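Side-chain contacts in metallo-beta-lactamase (Chryseobacterium indologenes, PDB 3L6N), which hydrolyses the beta-lactam ring of penicillins, cephalosporins and carbapenems as a zinc-dependent class B beta-lactamase: residues Asn13-Tyr18 with Pro149-Leu154; Ser33-Thr38 with Asp59-Arg64; Val43-Pro48 with Val144-Pro149. One frame throughout, in Å; residues are numbered along the deposited sequence.

Contacts 1 and 3 both bridge the two sheets of the alpha-beta/beta-alpha sandwich. Contact 3 lies near the centre of the molecule, wholly apolar and built on phenylalanine rings; contact 1 sits farther out, where a tyrosine hydroxyl and an asparagine bring polar groups to the edge of the same interface. Contact 2 is on the other side of the first sheet, joining strand 27-38 to helix 54-65; it too has a buried apolar core, but an exposed arginine borders it. Strands 15-24, 27-38 and 41-45 are successive neighbours in one sheet, while 145-148 and 153-157 pair in the other, and Pro149 belongs to both contacts 1 and 3.

Contact 1 (Asn13-Tyr18 with Pro149-Leu154); sequences NNLHIY and PKYNVL
Leu15 and Tyr151 meet where the two sheets of the metallo-beta-lactamase sandwich face each other, strand 15-24 on one side and the turn leading into strand 153-157 on the other. The main apolar contact is a CH-pi interaction: Leu15 CB lies over one face of the Tyr151 ring, 3.9 Å from its centroid and 18° off the ring normal, displaced toward the CD2-CE2 rim. With CG of Leu15 anti to the backbone N (chi1 -175°), the branch carries on toward the root of the tyrosine, and CD2 touches Tyr151 CB at 3.7 Å. The same methyl reaches Val153, lying 3.8 Å from Val153 CB and near both of its methyls, so one leucine branch fills the angle between tyrosine and valine. Phe148 also touches Leu15, and Met34 packs on it from the neighbouring strand 27-38. In the 149-154 turn, a G1 beta bulge sets Asn152 and Val153 together opposite Phe148, with Asn152 in a left-handed backbone conformation.

Polar groups collect at the far end of the ring. Glu128 OE1 holds the Tyr151 hydroxyl, while the bond from Asn14 ND2 to Glu128 OE2 ties the loop before strand 15-24 to the second sheet. Asn14 CB lies 3.3 Å from Tyr151 OH, obliquely to the ring.

Contact 2 (Ser33-Thr38 with Asp59-Arg64); sequences SMYLVT and DTIKKR. With SO4 (sulfate ion), chain D.
The hydroxyl of Tyr35 reaches the last turn of helix 54-65, where it is hydrogen-bonded to His65 NE2 and also touches Arg64. The latter contact is mainly with the aliphatic part of the arginine: Arg64 CD is 3.6 Å from Tyr35 OH, and no hydrogen bond joins the two residues. The guanidinium plane stands 83° from the tyrosine ring, while the arginine chain, extended from CG to NE, crosses the end of the phenol at a slant.

Nearer the strand, Ile61 lies over one face of the Tyr35 ring. Its CD1 methyl is 4.2 Å from the ring centroid and 19° off the normal, a CH-pi contact shifted toward CD2, from which it is 4.0 Å. Ile61 CG1 continues the contact along the rim, 4.0 Å from Tyr35 CE2, as the two side chains run past each other in opposite directions. In this way helix 54-65 packs on the outer side of the first sheet of the metallo-beta-lactamase fold, with Val42 and Leu44 of the adjoining strand also against Ile61. The tyrosine is directed at the helix by a chi1 of 73°, which sets CG between the backbone N and carbonyl carbon. His16 stacks on its ring, and Val37 CG2 meets the ring edge in plane.

On the helix, a sulfate ion, likely a crystallisation additive, sits beside Thr60 and Lys63. Thr60 OG1 is 3.0 Å from sulfate O1, although the backbone carbonyl of Ser56 is also within reach of the same proton, and Lys63 CD approaches sulfate O3 to 3.3 Å.

Contact 3 (Val43-Pro48 with Val144-Pro149); sequences VLFDVP and VVVWFP
Phe45 and Phe148 meet as a T-shaped pair, with centroids 5.0 Å apart and planes at 88°. Phe148 points its CE2-CZ edge at the face of Phe45, near the CE1-CZ rim: Phe148 CZ lies 3.6 Å from Phe45 CE1, and Phe148 CE2 is 3.7 Å from Phe45 CZ. The two side chains reach across from opposite directions. Val146, two residues before Phe148 on the same strand, comes to the same side of the Phe45 ring, at its CD2-CE2 rim. CG1 of Val146 is 3.7 Å from Phe45 CE2, and CG2 lies 4.0 Å from Phe45 CD2, the valine crossing the phenylalanine at about a right angle.

These residues bring strand 41-45 of the first sheet against strand 145-148 of the second, in the hydrophobic interior between the two sheets of the metallo-beta-lactamase fold. The CB atoms of both phenylalanines point across the interface, and a shared chi1 of -63° sets each CG beside its backbone N, anti to the carbonyl carbon.

Farther out, Phe130 of strand 128-133 makes a second edge-to-face pair with Phe45 and also touches Val146 and Phe148. Leu36 packs on Phe45 from strand 27-38, and Phe73 meets its ring from strand 69-73. Just past Phe45 the chain turns polar: Asp46 OD2 forms a salt bridge with Arg81 and accepts a hydrogen bond from Thr75. The side chain of Phe45 is about 12 Å from a bound zinc ion.

Contact 1 (Asn13-Tyr18 with Pro149-Leu154)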
loop_
_atom_site.group_PDB
_atom_site.type_symbol
_atom_site.label_atom_id
_atom_site.label_comp_id
_atom_site.label_asym_id
_atom_site.label_seq_id
_atom_site.Cartn_x
_atom_site.Cartn_y
_atom_site.Cartn_z
ATOM N N ASN A 13 13.857 6.575 10.943
ATOM C CA ASN A 13 13.060 6.823 12.153
ATOM C C ASN A 13 11.552 6.602 11.956
ATOM O O ASN A 13 10.927 5.867 12.727
ATOM C CB ASN A 13 13.340 8.231 12.716
ATOM C CG ASN A 13 12.909 8.393 14.155
ATOM O OD1 ASN A 13 12.947 7.444 14.948
ATOM N ND2 ASN A 13 12.537 9.618 14.517
ATOM N N ASN A 14 10.988 7.213 10.913
ATOM C CA ASN A 14 9.540 7.388 10.841
ATOM C C ASN A 14 8.789 6.555 9.810
ATOM O O ASN A 14 7.577 6.338 9.975
ATOM C CB ASN A 14 9.175 8.871 10.650
ATOM C CG ASN A 14 9.297 9.673 11.936
ATOM O OD1 ASN A 14 9.626 9.138 12.996
ATOM N ND2 ASN A 14 9.053 10.982 11.839
ATOM N N LEU A 15 9.481 6.110 8.760
ATOM C CA LEU A 15 8.824 5.340 7.707
ATOM C C LEU A 15 8.936 3.840 7.972
ATOM O O LEU A 15 10.038 3.272 8.005
ATOM C CB LEU A 15 9.384 5.691 6.321
ATOM C CG LEU A 15 8.661 5.020 5.152
ATOM C CD1 LEU A 15 7.192 5.468 5.081
ATOM C CD2 LEU A 15 9.398 5.392 3.879
ATOM N N HIS A 16 7.782 3.203 8.145
ATOM C CA HIS A 16 7.742 1.787 8.509
ATOM C C HIS A 16 7.089 0.926 7.452
ATOM O O HIS A 16 6.054 1.297 6.891
ATOM C CB HIS A 16 6.962 1.593 9.816
ATOM C CG HIS A 16 7.619 2.185 11.030
ATOM N ND1 HIS A 16 7.710 3.547 11.236
ATOM C CD2 HIS A 16 8.180 1.602 12.117
ATOM C CE1 HIS A 16 8.307 3.774 12.397
ATOM N NE2 HIS A 16 8.599 2.611 12.953
ATOM N N ILE A 17 7.693 -0.234 7.196
ATOM C CA ILE A 17 7.075 -1.313 6.428
ATOM C C ILE A 17 6.421 -2.205 7.457
ATOM O O ILE A 17 7.041 -2.506 8.461
ATOM C CB ILE A 17 8.136 -2.150 5.687
ATOM C CG1 ILE A 17 8.905 -1.267 4.699
ATOM C CG2 ILE A 17 7.488 -3.360 4.988
ATOM C CD1 ILE A 17 10.375 -1.670 4.563
ATOM N N TYR A 18 5.166 -2.588 7.242
ATOM C CA TYR A 18 4.554 -3.600 8.105
ATOM C C TYR A 18 3.917 -4.717 7.292
ATOM O O TYR A 18 3.362 -4.489 6.218
ATOM C CB TYR A 18 3.604 -2.996 9.157
ATOM C CG TYR A 18 2.228 -2.565 8.691
ATOM C CD1 TYR A 18 1.121 -3.405 8.859
ATOM C CD2 TYR A 18 2.013 -1.304 8.139
ATOM C CE1 TYR A 18 -0.154 -3.011 8.472
ATOM C CE2 TYR A 18 0.731 -0.890 7.750
ATOM C CZ TYR A 18 -0.348 -1.753 7.919
ATOM O OH TYR A 18 -1.617 -1.380 7.532
ATOM N N PRO A 149 9.813 11.224 -0.713
ATOM C CA PRO A 149 11.038 11.863 -1.220
ATOM C C PRO A 149 12.171 11.980 -0.210
ATOM O O PRO A 149 13.341 11.856 -0.595
ATOM C CB PRO A 149 10.561 13.244 -1.680
ATOM C CG PRO A 149 9.261 13.480 -1.026
ATOM C CD PRO A 149 8.640 12.101 -0.859
ATOM N N LYS A 150 11.831 12.196 1.059
ATOM C CA LYS A 150 12.847 12.308 2.113
ATOM C C LYS A 150 13.459 10.965 2.532
ATOM O O LYS A 150 14.481 10.932 3.231
ATOM C CB LYS A 150 12.282 13.066 3.318
ATOM C CG LYS A 150 11.631 14.415 2.979
ATOM C CD LYS A 150 12.632 15.423 2.402
ATOM C CE LYS A 150 12.151 16.848 2.623
ATOM N NZ LYS A 150 13.195 17.856 2.269
ATOM N N TYR A 151 12.851 9.865 2.092
ATOM C CA TYR A 151 13.293 8.515 2.439
ATOM C C TYR A 151 13.855 7.734 1.260
ATOM O O TYR A 151 14.473 6.685 1.448
ATOM C CB TYR A 151 12.125 7.736 3.069
ATOM C CG TYR A 151 11.610 8.392 4.323
ATOM C CD1 TYR A 151 10.610 9.369 4.270
ATOM C CD2 TYR A 151 12.134 8.047 5.563
ATOM C CE1 TYR A 151 10.144 9.987 5.427
ATOM C CE2 TYR A 151 11.675 8.650 6.720
ATOM C CZ TYR A 151 10.687 9.617 6.647
ATOM O OH TYR A 151 10.246 10.217 7.800
ATOM N N ASN A 152 13.628 8.254 0.049
ATOM C CA ASN A 152 13.953 7.562 -1.204
ATOM C C ASN A 152 13.340 6.170 -1.282
ATOM O O ASN A 152 13.949 5.234 -1.780
ATOM C CB ASN A 152 15.466 7.537 -1.463
ATOM C CG ASN A 152 16.001 8.895 -1.883
ATOM O OD1 ASN A 152 15.304 9.690 -2.523
ATOM N ND2 ASN A 152 17.248 9.167 -1.527
ATOM N N VAL A 153 12.109 6.061 -0.788
ATOM C CA VAL A 153 11.397 4.787 -0.798
ATOM C C VAL A 153 10.137 4.935 -1.631
ATOM O O VAL A 153 9.410 5.910 -1.481
ATOM C CB VAL A 153 11.018 4.342 0.644
ATOM C CG1 VAL A 153 10.062 3.152 0.615
ATOM C CG2 VAL A 153 12.262 4.004 1.450
ATOM N N LEU A 154 9.903 3.966 -2.514
ATOM C CA LEU A 154 8.659 3.907 -3.265
ATOM C C LEU A 154 7.826 2.748 -2.766
ATOM O O LEU A 154 8.295 1.611 -2.747
ATOM C CB LEU A 154 8.918 3.706 -4.755
ATOM C CG LEU A 154 7.647 3.751 -5.610
ATOM C CD1 LEU A 154 7.132 5.188 -5.739
ATOM C CD2 LEU A 154 7.899 3.139 -6.984
#

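Contact 2 (Ser33-Thr38 with Asp59-Arg64)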
loop_
_atom_site.group_PDB
_atom_site.type_symbol
_atom_site.label_atom_id
_atom_site.label_comp_id
_atom_site.label_asym_id
_atom_site.label_seq_id
_atom_site.Cartn_x
_atom_site.Cartn_y
_atom_site.Cartn_z
ATOM N N SER A 33 2.431 -3.508 3.763
ATOM C CA SER A 33 1.840 -2.173 3.820
ATOM C C SER A 33 2.865 -1.257 4.470
ATOM O O SER A 33 3.976 -1.689 4.801
ATOM C CB SER A 33 0.521 -2.214 4.605
ATOM O OG SER A 33 -0.456 -2.956 3.871
ATOM N N MET A 34 2.522 0.020 4.624
ATOM C CA MET A 34 3.454 0.951 5.257
ATOM C C MET A 34 2.720 1.848 6.230
ATOM O O MET A 34 1.509 2.032 6.131
ATOM C CB MET A 34 4.167 1.809 4.197
ATOM C CG MET A 34 4.922 0.978 3.193
ATOM S SD MET A 34 6.071 1.926 2.184
ATOM C CE MET A 34 7.470 2.107 3.303
ATOM N N TYR A 35 3.464 2.405 7.175
ATOM C CA TYR A 35 2.951 3.554 7.905
ATOM C C TYR A 35 4.014 4.605 8.147
ATOM O O TYR A 35 5.196 4.305 8.182
ATOM C CB TYR A 35 2.221 3.147 9.196
ATOM C CG TYR A 35 3.039 2.659 10.382
ATOM C CD1 TYR A 35 3.777 3.547 11.177
ATOM C CD2 TYR A 35 3.002 1.308 10.764
ATOM C CE1 TYR A 35 4.490 3.096 12.322
ATOM C CE2 TYR A 35 3.709 0.856 11.871
ATOM C CZ TYR A 35 4.439 1.738 12.648
ATOM O OH TYR A 35 5.111 1.274 13.752
ATOM N N LEU A 36 3.579 5.849 8.294
ATOM C CA LEU A 36 4.514 6.964 8.436
ATOM C C LEU A 36 4.186 7.737 9.701
ATOM O O LEU A 36 3.073 8.223 9.862
ATOM C CB LEU A 36 4.423 7.877 7.205
ATOM C CG LEU A 36 5.316 9.125 7.146
ATOM C CD1 LEU A 36 6.787 8.782 7.168
ATOM C CD2 LEU A 36 4.955 9.920 5.883
ATOM N N VAL A 37 5.160 7.821 10.609
ATOM C CA VAL A 37 4.981 8.573 11.856
ATOM C C VAL A 37 5.184 10.045 11.528
ATOM O O VAL A 37 6.140 10.384 10.847
ATOM C CB VAL A 37 6.004 8.157 12.905
ATOM C CG1 VAL A 37 5.818 8.973 14.164
ATOM C CG2 VAL A 37 5.839 6.664 13.229
ATOM N N THR A 38 4.262 10.889 11.976
ATOM C CA THR A 38 4.392 12.343 11.778
ATOM C C THR A 38 4.185 13.018 13.119
ATOM O O THR A 38 3.725 12.390 14.068
ATOM C CB THR A 38 3.366 12.919 10.744
ATOM O OG1 THR A 38 2.145 13.291 11.401
ATOM C CG2 THR A 38 3.066 11.916 9.608
ATOM N N ASP A 59 -3.677 -0.159 18.289
ATOM C CA ASP A 59 -3.176 -0.301 19.664
ATOM C C ASP A 59 -1.659 -0.443 19.715
ATOM O O ASP A 59 -1.002 0.151 20.581
ATOM C CB ASP A 59 -3.817 -1.511 20.362
ATOM C CG ASP A 59 -5.315 -1.345 20.578
ATOM O OD1 ASP A 59 -5.840 -0.224 20.432
ATOM O OD2 ASP A 59 -5.959 -2.369 20.902
ATOM N N THR A 60 -1.110 -1.228 18.787
ATOM C CA THR A 60 0.331 -1.455 18.713
ATOM C C THR A 60 1.052 -0.146 18.377
ATOM O O THR A 60 2.057 0.195 18.991
ATOM C CB THR A 60 0.639 -2.571 17.700
ATOM O OG1 THR A 60 0.099 -3.800 18.209
ATOM C CG2 THR A 60 2.144 -2.756 17.488
ATOM N N ILE A 61 0.512 0.590 17.414
ATOM C CA ILE A 61 1.083 1.875 17.023
ATOM C C ILE A 61 1.030 2.893 18.175
ATOM O O ILE A 61 2.002 3.618 18.406
ATOM C CB ILE A 61 0.398 2.410 15.738
ATOM C CG1 ILE A 61 0.786 1.541 14.535
ATOM C CG2 ILE A 61 0.742 3.896 15.475
ATOM C CD1 ILE A 61 -0.051 1.807 13.264
ATOM N N LYS A 62 -0.084 2.927 18.911
ATOM C CA LYS A 62 -0.199 3.809 20.074
ATOM C C LYS A 62 0.846 3.490 21.144
ATOM O O LYS A 62 1.473 4.390 21.707
ATOM C CB LYS A 62 -1.622 3.747 20.665
ATOM C CG LYS A 62 -1.783 4.487 22.007
ATOM C CD LYS A 62 -1.498 5.979 21.901
ATOM C CE LYS A 62 -1.683 6.658 23.268
ATOM N NZ LYS A 62 -1.490 8.141 23.176
ATOM N N LYS A 63 1.037 2.210 21.429
ATOM C CA LYS A 63 2.027 1.800 22.433
ATOM C C LYS A 63 3.461 2.116 21.981
ATOM O O LYS A 63 4.296 2.550 22.788
ATOM C CB LYS A 63 1.864 0.308 22.740
ATOM C CG LYS A 63 2.758 -0.235 23.844
ATOM C CD LYS A 63 2.424 -1.705 24.067
ATOM C CE LYS A 63 3.458 -2.400 24.928
ATOM N NZ LYS A 63 3.095 -3.838 25.094
ATOM N N ARG A 64 3.729 1.915 20.689
ATOM C CA ARG A 64 5.059 2.106 20.116
ATOM C C ARG A 64 5.436 3.574 20.024
ATOM O O ARG A 64 6.560 3.948 20.356
ATOM C CB ARG A 64 5.131 1.479 18.714
ATOM C CG ARG A 64 6.534 1.330 18.150
ATOM C CD ARG A 64 6.465 0.392 16.942
ATOM N NE ARG A 64 7.760 0.185 16.287
ATOM C CZ ARG A 64 8.337 -1.000 16.111
ATOM N NH1 ARG A 64 7.753 -2.106 16.565
ATOM N NH2 ARG A 64 9.500 -1.083 15.474
HETATM S S SO4 D . 2.434 -4.690 21.152
HETATM O O1 SO4 D . 2.090 -5.304 19.868
HETATM O O2 SO4 D . 3.882 -4.500 21.227
HETATM O O3 SO4 D . 1.775 -3.393 21.270
HETATM O O4 SO4 D . 1.993 -5.556 22.244
#

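Contact 3 (Val43-Pro48 with Val144-Pro149)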
loop_
_atom_site.group_PDB
_atom_site.type_symbol
_atom_site.label_atom_id
_atom_site.label_comp_id
_atom_site.label_asym_id
_atom_site.label_seq_id
_atom_site.Cartn_x
_atom_site.Cartn_y
_atom_site.Cartn_z
ATOM N N VAL A 43 0.177 7.969 9.716
ATOM C CA VAL A 43 -0.546 7.782 8.456
ATOM C C VAL A 43 -0.353 6.331 8.010
ATOM O O VAL A 43 0.786 5.890 7.878
ATOM C CB VAL A 43 0.011 8.719 7.365
ATOM C CG1 VAL A 43 -0.746 8.523 6.067
ATOM C CG2 VAL A 43 -0.101 10.191 7.826
ATOM N N LEU A 44 -1.452 5.599 7.798
ATOM C CA LEU A 44 -1.372 4.240 7.227
ATOM C C LEU A 44 -1.447 4.305 5.723
ATOM O O LEU A 44 -2.243 5.071 5.169
ATOM C CB LEU A 44 -2.531 3.352 7.691
ATOM C CG LEU A 44 -2.699 3.104 9.178
ATOM C CD1 LEU A 44 -3.808 2.076 9.357
ATOM C CD2 LEU A 44 -1.404 2.592 9.810
ATOM N N PHE A 45 -0.612 3.490 5.076
ATOM C CA PHE A 45 -0.700 3.233 3.648
ATOM C C PHE A 45 -1.091 1.787 3.455
ATOM O O PHE A 45 -0.256 0.886 3.558
ATOM C CB PHE A 45 0.615 3.588 2.944
ATOM C CG PHE A 45 0.953 5.040 3.056
ATOM C CD1 PHE A 45 1.742 5.501 4.101
ATOM C CD2 PHE A 45 0.429 5.955 2.145
ATOM C CE1 PHE A 45 2.024 6.855 4.234
ATOM C CE2 PHE A 45 0.713 7.310 2.266
ATOM C CZ PHE A 45 1.521 7.756 3.318
ATOM N N ASP A 46 -2.386 1.613 3.185
ATOM C CA ASP A 46 -3.069 0.317 3.172
ATOM C C ASP A 46 -3.202 -0.246 4.572
ATOM O O ASP A 46 -2.500 0.165 5.493
ATOM C CB ASP A 46 -2.432 -0.650 2.177
ATOM C CG ASP A 46 -2.456 -0.088 0.782
ATOM O OD1 ASP A 46 -3.535 0.398 0.395
ATOM O OD2 ASP A 46 -1.416 -0.125 0.085
ATOM N N VAL A 47 -4.140 -1.176 4.720
ATOM C CA VAL A 47 -4.587 -1.635 6.043
ATOM C C VAL A 47 -4.337 -3.134 6.206
ATOM O O VAL A 47 -4.097 -3.829 5.204
ATOM C CB VAL A 47 -6.089 -1.324 6.257
ATOM C CG1 VAL A 47 -6.354 0.176 6.150
ATOM C CG2 VAL A 47 -6.958 -2.085 5.259
ATOM N N PRO A 48 -4.363 -3.641 7.453
ATOM C CA PRO A 48 -4.203 -5.097 7.612
ATOM C C PRO A 48 -5.139 -5.900 6.728
ATOM O O PRO A 48 -6.296 -5.513 6.514
ATOM C CB PRO A 48 -4.517 -5.325 9.089
ATOM C CG PRO A 48 -4.046 -4.065 9.744
ATOM C CD PRO A 48 -4.434 -2.966 8.766
ATOM N N VAL A 144 -2.202 2.692 -7.520
ATOM C CA VAL A 144 -1.327 3.854 -7.399
ATOM C C VAL A 144 -0.107 3.470 -6.569
ATOM O O VAL A 144 -0.127 2.465 -5.860
ATOM C CB VAL A 144 -2.044 5.070 -6.764
ATOM C CG1 VAL A 144 -3.112 5.612 -7.709
ATOM C CG2 VAL A 144 -2.659 4.707 -5.392
ATOM N N VAL A 145 0.947 4.275 -6.677
ATOM C CA VAL A 145 2.171 4.095 -5.897
ATOM C C VAL A 145 2.337 5.301 -4.970
ATOM O O VAL A 145 1.721 6.345 -5.191
ATOM C CB VAL A 145 3.420 3.948 -6.814
ATOM C CG1 VAL A 145 3.290 2.726 -7.743
ATOM C CG2 VAL A 145 3.685 5.248 -7.631
ATOM N N VAL A 146 3.165 5.158 -3.936
ATOM C CA VAL A 146 3.417 6.257 -3.014
ATOM C C VAL A 146 4.909 6.516 -2.913
ATOM O O VAL A 146 5.692 5.625 -2.563
ATOM C CB VAL A 146 2.825 6.009 -1.596
ATOM C CG1 VAL A 146 2.920 7.285 -0.763
ATOM C CG2 VAL A 146 1.356 5.562 -1.694
ATOM N N TRP A 147 5.301 7.744 -3.253
ATOM C CA TRP A 147 6.708 8.145 -3.216
ATOM C C TRP A 147 6.992 8.959 -1.964
ATOM O O TRP A 147 6.248 9.885 -1.640
ATOM C CB TRP A 147 7.025 8.974 -4.470
ATOM C CG TRP A 147 8.402 9.615 -4.497
ATOM C CD1 TRP A 147 8.680 10.948 -4.606
ATOM C CD2 TRP A 147 9.668 8.943 -4.436
ATOM N NE1 TRP A 147 10.044 11.149 -4.609
ATOM C CE2 TRP A 147 10.672 9.937 -4.510
ATOM C CE3 TRP A 147 10.051 7.601 -4.335
ATOM C CZ2 TRP A 147 12.037 9.628 -4.474
ATOM C CZ3 TRP A 147 11.411 7.291 -4.300
ATOM C CH2 TRP A 147 12.384 8.303 -4.372
ATOM N N PHE A 148 8.068 8.599 -1.266
ATOM C CA PHE A 148 8.485 9.269 -0.038
ATOM C C PHE A 148 9.838 9.951 -0.269
ATOM O O PHE A 148 10.884 9.334 -0.061
ATOM C CB PHE A 148 8.585 8.246 1.101
ATOM C CG PHE A 148 7.270 7.588 1.438
ATOM C CD1 PHE A 148 6.924 6.362 0.872
ATOM C CD2 PHE A 148 6.380 8.201 2.312
ATOM C CE1 PHE A 148 5.702 5.752 1.182
ATOM C CE2 PHE A 148 5.144 7.605 2.628
ATOM C CZ PHE A 148 4.822 6.371 2.064
ATOM N N PRO A 149 9.813 11.224 -0.713
ATOM C CA PRO A 149 11.038 11.863 -1.220
ATOM C C PRO A 149 12.171 11.980 -0.210
ATOM O O PRO A 149 13.341 11.856 -0.595
ATOM C CB PRO A 149 10.561 13.244 -1.680
ATOM C CG PRO A 149 9.261 13.480 -1.026
ATOM C CD PRO A 149 8.640 12.101 -0.859
#